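Local coordinates for hypothetical protein (Shewanella denitrificans, PDB 2OQM) that is of unknown function but belongs to the DUF1993 family and is related to the DinB-type helical bundle proteins, at residues 72-77 and 99-104. Numbering follows the deposited sequence.
Sequences QVQIAC and DSETTL
Q74 reaches from helix 69-87 to D99 and E101 in a polar contact that ties the helix to the loop leading into helix 104-119. This loop joins helix 69-87 to helix 104-119, two helices of the mostly helical fold of this DinB family member. The Q74 chain runs extended beyond CG (chi2 172°), which carries its amide out to the loop. There Q74 NE2 gives a hydrogen bond to E101 OE1 at 2.8 Å. The acceptor is met on its anti side, somewhat out of the carboxylate plane, and the bond is bent (139°). E101 bends at chi2, and its side chain runs past Q74 in the opposite direction. Q74 NE2 also makes a weak bond to the backbone O of D99, 3.3 Å away. A water accepts from Q74 NE2 at 3.3 Å and donates to the carbonyls D99 O, 2.7 Å, and E101 O. It thus links the amide to two points of the loop backbone. The D99 carboxylate stacks on the Q74 amide with the planes 25° apart, D99 OD1 lying 3.7 Å from Q74 CD. R110 of helix 104-119 forms salt bridges with D99 OD1 and E101 OE1. R71 donates to Q74 OE1, so both ends of the amide are engaged. These bonds fix the amide's orientation, with NE2 facing the loop. The two acidic groups lie close together around Q74, and R110 probably offsets their charge and helps keep both ionised.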
loop_
_atom_site.group_PDB
_atom_site.type_symbol
_atom_site.label_atom_id
_atom_site.label_comp_id
_atom_site.label_asym_id
_atom_site.label_seq_id
_atom_site.Cartn_x
_atom_site.Cartn_y
_atom_site.Cartn_z
ATOM N N GLN A 72 11.388 8.489 4.931
ATOM C CA GLN A 72 10.213 7.867 4.373
ATOM C C GLN A 72 9.807 8.554 3.076
ATOM O O GLN A 72 9.391 7.860 2.141
ATOM C CB GLN A 72 9.023 7.918 5.347
ATOM C CG GLN A 72 9.165 7.198 6.684
ATOM C CD GLN A 72 9.428 5.720 6.484
ATOM O OE1 GLN A 72 8.860 5.120 5.579
ATOM N NE2 GLN A 72 10.280 5.126 7.323
ATOM N N VAL A 73 9.843 9.889 3.049
ATOM C CA VAL A 73 9.425 10.661 1.866
ATOM C C VAL A 73 10.400 10.370 0.737
ATOM O O VAL A 73 9.980 10.104 -0.397
ATOM C CB VAL A 73 9.313 12.159 2.165
ATOM C CG1 VAL A 73 9.103 12.999 0.899
ATOM C CG2 VAL A 73 8.144 12.399 3.205
ATOM N N GLN A 74 11.683 10.378 1.051
ATOM C CA GLN A 74 12.700 10.113 0.059
ATOM C C GLN A 74 12.531 8.710 -0.546
ATOM O O GLN A 74 12.621 8.533 -1.774
ATOM C CB GLN A 74 14.106 10.260 0.682
ATOM C CG GLN A 74 14.468 11.677 1.169
ATOM C CD GLN A 74 15.759 11.747 1.943
ATOM O OE1 GLN A 74 16.136 10.791 2.597
ATOM N NE2 GLN A 74 16.459 12.884 1.853
ATOM N N ILE A 75 12.247 7.733 0.304
ATOM C CA ILE A 75 12.082 6.347 -0.148
ATOM C C ILE A 75 10.799 6.189 -0.935
ATOM O O ILE A 75 10.802 5.516 -1.940
ATOM C CB ILE A 75 12.132 5.309 0.987
ATOM C CG1 ILE A 75 13.470 5.396 1.719
ATOM C CG2 ILE A 75 11.996 3.900 0.377
ATOM C CD1 ILE A 75 13.536 4.808 3.134
ATOM N N ALA A 76 9.721 6.842 -0.514
ATOM C CA ALA A 76 8.502 6.862 -1.328
ATOM C C ALA A 76 8.765 7.428 -2.696
ATOM O O ALA A 76 8.375 6.843 -3.680
ATOM C CB ALA A 76 7.333 7.596 -0.641
ATOM N N CYS A 77 9.472 8.542 -2.790
ATOM C CA CYS A 77 9.731 9.136 -4.078
ATOM C C CYS A 77 10.581 8.206 -4.965
ATOM O O CYS A 77 10.312 8.046 -6.156
ATOM C CB CYS A 77 10.434 10.474 -3.905
ATOM S SG CYS A 77 9.420 11.847 -3.248
ATOM N N ASP A 99 19.911 12.514 -1.618
ATOM C CA ASP A 99 19.231 12.411 -0.318
ATOM C C ASP A 99 19.729 13.392 0.732
ATOM O O ASP A 99 19.767 13.095 1.919
ATOM C CB ASP A 99 19.293 10.991 0.221
ATOM C CG ASP A 99 18.345 10.047 -0.516
ATOM O OD1 ASP A 99 17.360 10.520 -1.135
ATOM O OD2 ASP A 99 18.567 8.827 -0.450
ATOM N N SER A 100 20.063 14.587 0.282
ATOM C CA SER A 100 20.604 15.617 1.162
ATOM C C SER A 100 19.542 16.482 1.850
ATOM O O SER A 100 19.892 17.390 2.609
ATOM C CB SER A 100 21.493 16.537 0.319
ATOM O OG SER A 100 20.722 17.101 -0.755
ATOM N N GLU A 101 18.257 16.245 1.556
ATOM C CA GLU A 101 17.192 17.140 2.009
ATOM C C GLU A 101 17.079 17.156 3.521
ATOM O O GLU A 101 17.129 16.107 4.172
ATOM C CB GLU A 101 15.831 16.699 1.458
ATOM C CG GLU A 101 15.652 16.818 -0.043
ATOM C CD GLU A 101 16.034 15.593 -0.846
ATOM O OE1 GLU A 101 16.592 14.649 -0.280
ATOM O OE2 GLU A 101 15.816 15.604 -2.078
ATOM N N THR A 102 16.909 18.341 4.083
ATOM C CA THR A 102 16.693 18.478 5.517
ATOM C C THR A 102 15.466 19.310 5.853
ATOM O O THR A 102 15.058 19.363 7.012
ATOM C CB THR A 102 17.944 19.090 6.213
ATOM O OG1 THR A 102 18.265 20.361 5.636
ATOM C CG2 THR A 102 19.149 18.188 6.046
ATOM N N THR A 103 14.867 19.954 4.851
ATOM C CA THR A 103 13.779 20.870 5.088
ATOM C C THR A 103 12.555 20.485 4.296
ATOM O O THR A 103 12.629 19.707 3.335
ATOM C CB THR A 103 14.158 22.285 4.716
ATOM O OG1 THR A 103 14.230 22.407 3.277
ATOM C CG2 THR A 103 15.502 22.679 5.399
ATOM N N LEU A 104 11.409 20.992 4.737
ATOM C CA LEU A 104 10.146 20.726 4.037
ATOM C C LEU A 104 10.234 21.247 2.589
ATOM O O LEU A 104 9.795 20.575 1.675
ATOM C CB LEU A 104 8.922 21.305 4.793
ATOM C CG LEU A 104 7.537 20.985 4.182
ATOM C CD1 LEU A 104 7.387 19.540 3.829
ATOM C CD2 LEU A 104 6.408 21.394 5.111
HETATM O O HOH W 1 18.545 14.010 4.104
#